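Local coordinates for uncharacterized protein (Sinorhizobium meliloti, PDB 4DNH) that is of unknown function but folds as a TIM barrel and is probably related to dihydrodipicolinate synthase, consistent with an enzymatic role, at residues E169-V174 / E200-N205; E237-M242 / A261-G266. All blocks are in the same frame, centred on the assembly; numbering follows the deposited sequence.

Contact 1. Residues E169-V174 / E200-N205; sequences EDYIRV and EGYWGN
Y171 of helix 168-181 lays its phenol ring across the backbone of W203 and drives one edge into the ring of Y202. The CB of Y171 already points at loop 200-205, and with CG anti to the carbonyl carbon (chi1 -69°) the ring lies over the W203 backbone. W203 N lies over one ring face, 3.2 Å from Y171 CE2, while G204 N is 3.2 Å from Y171 CE1 at an oblique approach. The Y171-Y202 pair is T-shaped: centroids are 4.8 Å apart, planes meet at 76°, and Y171 CE2 sits above the centre of the Y202 ring, 3.6 Å from Y202 CE1. The loop's backbone is shaped by a type II beta turn from G201 to G204, closed by the bond from G204 N to G201 O. This βα loop follows strand 186-191 of the TIM barrel and leads into helix 208-221. Completing an aromatic cluster, W203 brings CE3 to 3.9 Å from Y171 CD2, its six-membered ring inclined at 48° to the Y171 ring. With an alanine at Y171, the turn would probably lose the cover over its W203 peptide and Y202 the edge that meets its face. The hydroxyl of Y202 is hydrogen-bonded to Y175 OH and S158 N, which fixes that ring's far end.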
loop_
_atom_site.group_PDB
_atom_site.type_symbol
_atom_site.label_atom_id
_atom_site.label_comp_id
_atom_site.label_asym_id
_atom_site.label_seq_id
_atom_site.Cartn_x
_atom_site.Cartn_y
_atom_site.Cartn_z
ATOM N N GLU A 169 -11.496 -10.133 23.794
ATOM C CA GLU A 169 -10.488 -10.627 24.739
ATOM C C GLU A 169 -9.393 -11.485 24.094
ATOM O O GLU A 169 -8.261 -11.521 24.577
ATOM C CB GLU A 169 -11.152 -11.354 25.923
ATOM C CG GLU A 169 -11.766 -12.725 25.625
ATOM C CD GLU A 169 -13.061 -12.673 24.826
ATOM O OE1 GLU A 169 -13.821 -11.685 24.944
ATOM O OE2 GLU A 169 -13.325 -13.640 24.079
ATOM N N ASP A 170 -9.732 -12.159 23.000
ATOM C CA ASP A 170 -8.761 -12.952 22.256
ATOM C C ASP A 170 -7.762 -12.069 21.496
ATOM O O ASP A 170 -6.575 -12.390 21.401
ATOM C CB ASP A 170 -9.479 -13.923 21.315
ATOM C CG ASP A 170 -10.192 -15.041 22.061
ATOM O OD1 ASP A 170 -9.705 -15.466 23.131
ATOM O OD2 ASP A 170 -11.237 -15.510 21.571
ATOM N N TYR A 171 -8.238 -10.946 20.975
ATOM C CA TYR A 171 -7.341 -9.986 20.349
ATOM C C TYR A 171 -6.389 -9.397 21.372
ATOM O O TYR A 171 -5.220 -9.178 21.076
ATOM C CB TYR A 171 -8.128 -8.866 19.689
ATOM C CG TYR A 171 -8.892 -9.314 18.484
ATOM C CD1 TYR A 171 -10.187 -9.829 18.602
ATOM C CD2 TYR A 171 -8.318 -9.239 17.221
ATOM C CE1 TYR A 171 -10.887 -10.247 17.489
ATOM C CE2 TYR A 171 -9.005 -9.652 16.106
ATOM C CZ TYR A 171 -10.288 -10.151 16.244
ATOM O OH TYR A 171 -10.955 -10.548 15.116
ATOM N N ILE A 172 -6.900 -9.130 22.570
ATOM C CA ILE A 172 -6.082 -8.562 23.634
ATOM C C ILE A 172 -4.948 -9.528 23.987
ATOM O O ILE A 172 -3.799 -9.114 24.053
ATOM C CB ILE A 172 -6.932 -8.151 24.867
ATOM C CG1 ILE A 172 -7.754 -6.901 24.542
ATOM C CG2 ILE A 172 -6.051 -7.869 26.077
ATOM C CD1 ILE A 172 -9.099 -6.824 25.239
ATOM N N ARG A 173 -5.279 -10.809 24.172
ATOM C CA ARG A 173 -4.299 -11.837 24.549
ATOM C C ARG A 173 -3.243 -12.086 23.474
ATOM O O ARG A 173 -2.052 -12.194 23.782
ATOM C CB ARG A 173 -4.991 -13.154 24.906
ATOM C CG ARG A 173 -5.522 -13.210 26.331
ATOM C CD ARG A 173 -6.601 -14.272 26.466
ATOM N NE ARG A 173 -7.701 -13.835 27.330
ATOM C CZ ARG A 173 -8.931 -14.349 27.315
ATOM N NH1 ARG A 173 -9.857 -13.877 28.141
ATOM N NH2 ARG A 173 -9.248 -15.330 26.477
ATOM N N VAL A 174 -3.686 -12.178 22.220
ATOM C CA VAL A 174 -2.792 -12.430 21.095
ATOM C C VAL A 174 -1.807 -11.278 20.937
ATOM O O VAL A 174 -0.596 -11.490 20.987
ATOM C CB VAL A 174 -3.574 -12.725 19.793
ATOM C CG1 VAL A 174 -2.687 -12.585 18.565
ATOM C CG2 VAL A 174 -4.166 -14.126 19.849
ATOM N N GLU A 200 -13.270 -9.614 8.511
ATOM C CA GLU A 200 -14.566 -9.120 8.946
ATOM C C GLU A 200 -14.714 -9.059 10.477
ATOM O O GLU A 200 -14.567 -10.073 11.177
ATOM C CB GLU A 200 -15.671 -9.992 8.317
ATOM C CG GLU A 200 -15.492 -11.502 8.489
ATOM C CD GLU A 200 -16.491 -12.339 7.693
ATOM O OE1 GLU A 200 -17.619 -11.865 7.422
ATOM O OE2 GLU A 200 -16.147 -13.493 7.344
ATOM N N GLY A 201 -15.009 -7.861 10.982
ATOM C CA GLY A 201 -15.182 -7.629 12.417
ATOM C C GLY A 201 -13.911 -7.774 13.239
ATOM O O GLY A 201 -13.951 -8.302 14.351
ATOM N N TYR A 202 -12.787 -7.303 12.699
ATOM C CA TYR A 202 -11.505 -7.393 13.396
ATOM C C TYR A 202 -11.497 -6.554 14.691
ATOM O O TYR A 202 -12.128 -5.487 14.750
ATOM C CB TYR A 202 -10.349 -7.005 12.464
ATOM C CG TYR A 202 -9.036 -7.660 12.826
ATOM C CD1 TYR A 202 -8.774 -8.978 12.472
ATOM C CD2 TYR A 202 -8.056 -6.959 13.534
ATOM C CE1 TYR A 202 -7.571 -9.586 12.806
ATOM C CE2 TYR A 202 -6.848 -7.555 13.870
ATOM C CZ TYR A 202 -6.608 -8.868 13.503
ATOM O OH TYR A 202 -5.417 -9.466 13.840
ATOM N N TRP A 203 -10.788 -7.059 15.709
ATOM C CA TRP A 203 -10.776 -6.555 17.102
ATOM C C TRP A 203 -11.905 -7.070 17.964
ATOM O O TRP A 203 -11.923 -6.840 19.174
ATOM C CB TRP A 203 -10.647 -5.033 17.194
ATOM C CG TRP A 203 -9.439 -4.499 16.461
ATOM C CD1 TRP A 203 -9.427 -3.678 15.340
ATOM C CD2 TRP A 203 -8.020 -4.760 16.756
ATOM N NE1 TRP A 203 -8.138 -3.410 14.944
ATOM C CE2 TRP A 203 -7.249 -4.024 15.748
ATOM C CE3 TRP A 203 -7.340 -5.487 17.723
ATOM C CZ2 TRP A 203 -5.864 -4.044 15.719
ATOM C CZ3 TRP A 203 -5.939 -5.496 17.687
ATOM C CH2 TRP A 203 -5.222 -4.791 16.705
ATOM N N GLY A 204 -12.851 -7.776 17.349
ATOM C CA GLY A 204 -13.925 -8.440 18.077
ATOM C C GLY A 204 -15.308 -7.823 17.978
ATOM O O GLY A 204 -16.240 -8.296 18.624
ATOM N N ASN A 205 -15.450 -6.765 17.183
ATOM C CA ASN A 205 -16.755 -6.139 16.967
ATOM C C ASN A 205 -17.024 -5.805 15.503
ATOM O O ASN A 205 -16.135 -5.337 14.785
ATOM C CB ASN A 205 -16.901 -4.881 17.819
ATOM C CG ASN A 205 -18.353 -4.521 18.075
ATOM O OD1 ASN A 205 -19.163 -4.418 17.151
ATOM N ND2 ASN A 205 -18.692 -4.333 19.343
#

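Contact 2. Residues E237-M242 / A261-G266; sequences EKEIVM and AELIAG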
loop_
_atom_site.group_PDB
_atom_site.type_symbol
_atom_site.label_atom_id
_atom_site.label_comp_id
_atom_site.label_asym_id
_atom_site.label_seq_id
_atom_site.Cartn_x
_atom_site.Cartn_y
_atom_site.Cartn_z
ATOM N N GLU A 237 -13.483 10.216 8.839
ATOM C CA GLU A 237 -13.870 10.630 10.193
ATOM C C GLU A 237 -13.340 9.675 11.261
ATOM O O GLU A 237 -13.043 10.098 12.377
ATOM C CB GLU A 237 -15.388 10.865 10.355
ATOM C CG GLU A 237 -16.290 9.965 9.522
ATOM C CD GLU A 237 -16.561 8.593 10.132
ATOM O OE1 GLU A 237 -16.122 7.586 9.536
ATOM O OE2 GLU A 237 -17.222 8.514 11.190
ATOM N N LYS A 238 -13.205 8.400 10.916
ATOM C CA LYS A 238 -12.764 7.416 11.889
ATOM C C LYS A 238 -11.280 7.569 12.226
ATOM O O LYS A 238 -10.881 7.336 13.373
ATOM C CB LYS A 238 -13.118 5.994 11.451
ATOM C CG LYS A 238 -14.544 5.588 11.820
ATOM C CD LYS A 238 -14.981 4.300 11.138
ATOM C CE LYS A 238 -16.490 4.133 11.179
ATOM N NZ LYS A 238 -17.187 5.105 10.288
ATOM N N GLU A 239 -10.490 8.006 11.243
ATOM C CA GLU A 239 -9.068 8.262 11.432
ATOM C C GLU A 239 -8.817 9.499 12.319
ATOM O O GLU A 239 -7.991 9.462 13.245
ATOM C CB GLU A 239 -8.354 8.410 10.076
ATOM C CG GLU A 239 -6.842 8.427 10.186
ATOM C CD GLU A 239 -6.101 8.508 8.852
ATOM O OE1 GLU A 239 -6.597 7.973 7.834
ATOM O OE2 GLU A 239 -4.995 9.097 8.826
ATOM N N ILE A 240 -9.527 10.585 12.022
ATOM C CA ILE A 240 -9.366 11.845 12.735
ATOM C C ILE A 240 -9.699 11.640 14.202
ATOM O O ILE A 240 -8.952 12.087 15.078
ATOM C CB ILE A 240 -10.207 12.978 12.100
ATOM C CG1 ILE A 240 -9.613 13.342 10.721
ATOM C CG2 ILE A 240 -10.265 14.191 13.015
ATOM C CD1 ILE A 240 -10.417 14.323 9.893
ATOM N N VAL A 241 -10.790 10.917 14.462
ATOM C CA VAL A 241 -11.201 10.611 15.833
ATOM C C VAL A 241 -10.174 9.734 16.544
ATOM O O VAL A 241 -10.009 9.823 17.761
ATOM C CB VAL A 241 -12.622 9.990 15.903
ATOM C CG1 VAL A 241 -12.943 9.459 17.299
ATOM C CG2 VAL A 241 -13.675 11.010 15.476
HETATM N N MSE A 242 -9.455 8.917 15.789
HETATM C CA MSE A 242 -8.535 7.976 16.408
HETATM C C MSE A 242 -7.188 8.572 16.664
HETATM O O MSE A 242 -6.584 8.311 17.705
HETATM C CB MSE A 242 -8.402 6.729 15.564
HETATM C CG MSE A 242 -7.988 5.609 16.500
HETATM SE SE MSE A 242 -7.570 4.072 15.365
HETATM C CE MSE A 242 -7.435 2.742 16.813
ATOM N N ALA A 261 -4.360 13.476 1.233
ATOM C CA ALA A 261 -3.912 14.874 1.202
ATOM C C ALA A 261 -4.419 15.650 2.420
ATOM O O ALA A 261 -3.622 16.284 3.118
ATOM C CB ALA A 261 -4.325 15.558 -0.095
ATOM N N GLU A 262 -5.733 15.560 2.677
ATOM C CA GLU A 262 -6.383 16.205 3.817
ATOM C C GLU A 262 -5.806 15.737 5.148
ATOM O O GLU A 262 -5.564 16.555 6.048
ATOM C CB GLU A 262 -7.902 15.965 3.801
ATOM C CG GLU A 262 -8.645 16.686 4.923
ATOM C CD GLU A 262 -10.096 16.243 5.104
ATOM O OE1 GLU A 262 -10.729 15.823 4.108
ATOM O OE2 GLU A 262 -10.614 16.335 6.251
ATOM N N LEU A 263 -5.599 14.428 5.269
ATOM C CA LEU A 263 -5.130 13.828 6.517
ATOM C C LEU A 263 -3.654 14.087 6.801
ATOM O O LEU A 263 -3.294 14.389 7.947
ATOM C CB LEU A 263 -5.432 12.327 6.541
ATOM C CG LEU A 263 -6.904 11.920 6.387
ATOM C CD1 LEU A 263 -7.022 10.459 5.985
ATOM C CD2 LEU A 263 -7.659 12.192 7.672
ATOM N N ILE A 264 -2.805 13.977 5.766
ATOM C CA ILE A 264 -1.362 14.240 5.898
ATOM C C ILE A 264 -1.090 15.697 6.322
ATOM O O ILE A 264 -0.336 15.936 7.262
ATOM C CB ILE A 264 -0.578 13.812 4.641
ATOM C CG1 ILE A 264 -0.701 12.293 4.445
ATOM C CG2 ILE A 264 0.898 14.155 4.757
ATOM C CD1 ILE A 264 -0.226 11.769 3.099
ATOM N N ALA A 265 -1.742 16.654 5.657
ATOM C CA ALA A 265 -1.670 18.072 6.044
ATOM C C ALA A 265 -2.217 18.295 7.460
ATOM O O ALA A 265 -1.700 19.113 8.210
ATOM C CB ALA A 265 -2.414 18.948 5.041
ATOM N N GLY A 266 -3.261 17.556 7.820
ATOM C CA GLY A 266 -3.820 17.613 9.172
ATOM C C GLY A 266 -4.722 18.799 9.472
ATOM O O GLY A 266 -4.981 19.648 8.618
#
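L263 and E239 centre a light side-by-side packing of two helices on the outside of the barrel, where helix 236-243 follows strand 226-232 and helix 260-265 follows strand 251-254. The short segments run at only 9° to each other, with axes 11.3 Å apart, as expected of helices that follow adjacent parallel strands of a TIM barrel. The bridge between them is made by side chains: the nearest CA atoms, those of I240 and L263, remain 7.8 Å apart, and the buried surface totals 165 Å².

L263 reaches across with both methyl branches, and each meets a different residue. L263 CD1 abuts the carboxylate of E239, 3.1 Å from E239 OE1 and 3.7 Å from E239 OE2, a non-bonded approach that the resolution does not define closely. E239 comes from the opposite direction on an extended chain, its CG anti to the backbone N (chi1 -170°). The other branch, L263 CD2, packs 3.8 Å from I240 CG1 in a plain apolar contact. Beyond it, I240 CD1 and E262 OE2 approach loosely at 4.2 Å, with the two side chains crossing at about a right angle.

A methyl cannot satisfy the buried carboxylate, and other groups do so: E239 OE1 is hydrogen-bonded to T254 OG1 and E239 OE2 to S272 OG. These two bonds hold the group's orientation and tie helix 236-243 to the end of strand 251-254 and to the segment just before strand 273-276. L263 is joined to the same segment by a backbone hydrogen bond with S272, and its carbonyl oxygen accepts R243 NH1 from helix 236-243. Inward, E239 touches M252 and I231 while L263 touches T254, so the helix pair rests on strands 226-232 and 251-254.

The two contacts follow one another along the chain, 169-174/200-205 closing before 237-242/261-266 opens, and both belong to the same eight-stranded parallel barrel. Their centres lie 24 Å apart and their nearest atoms about 6 Å, without touching. Contact 1 joins helix 168-181 to the loop after strand 186-191; contact 2 joins the helices that follow strands 226-232 and 251-254. Between them lies helix 208-221, whose C215 is touched by W203 from contact 1 and by M242 from contact 2. Both contacts thus join elements that are neighbours around the barrel, contact 1 through a βα loop and contact 2 directly between helices.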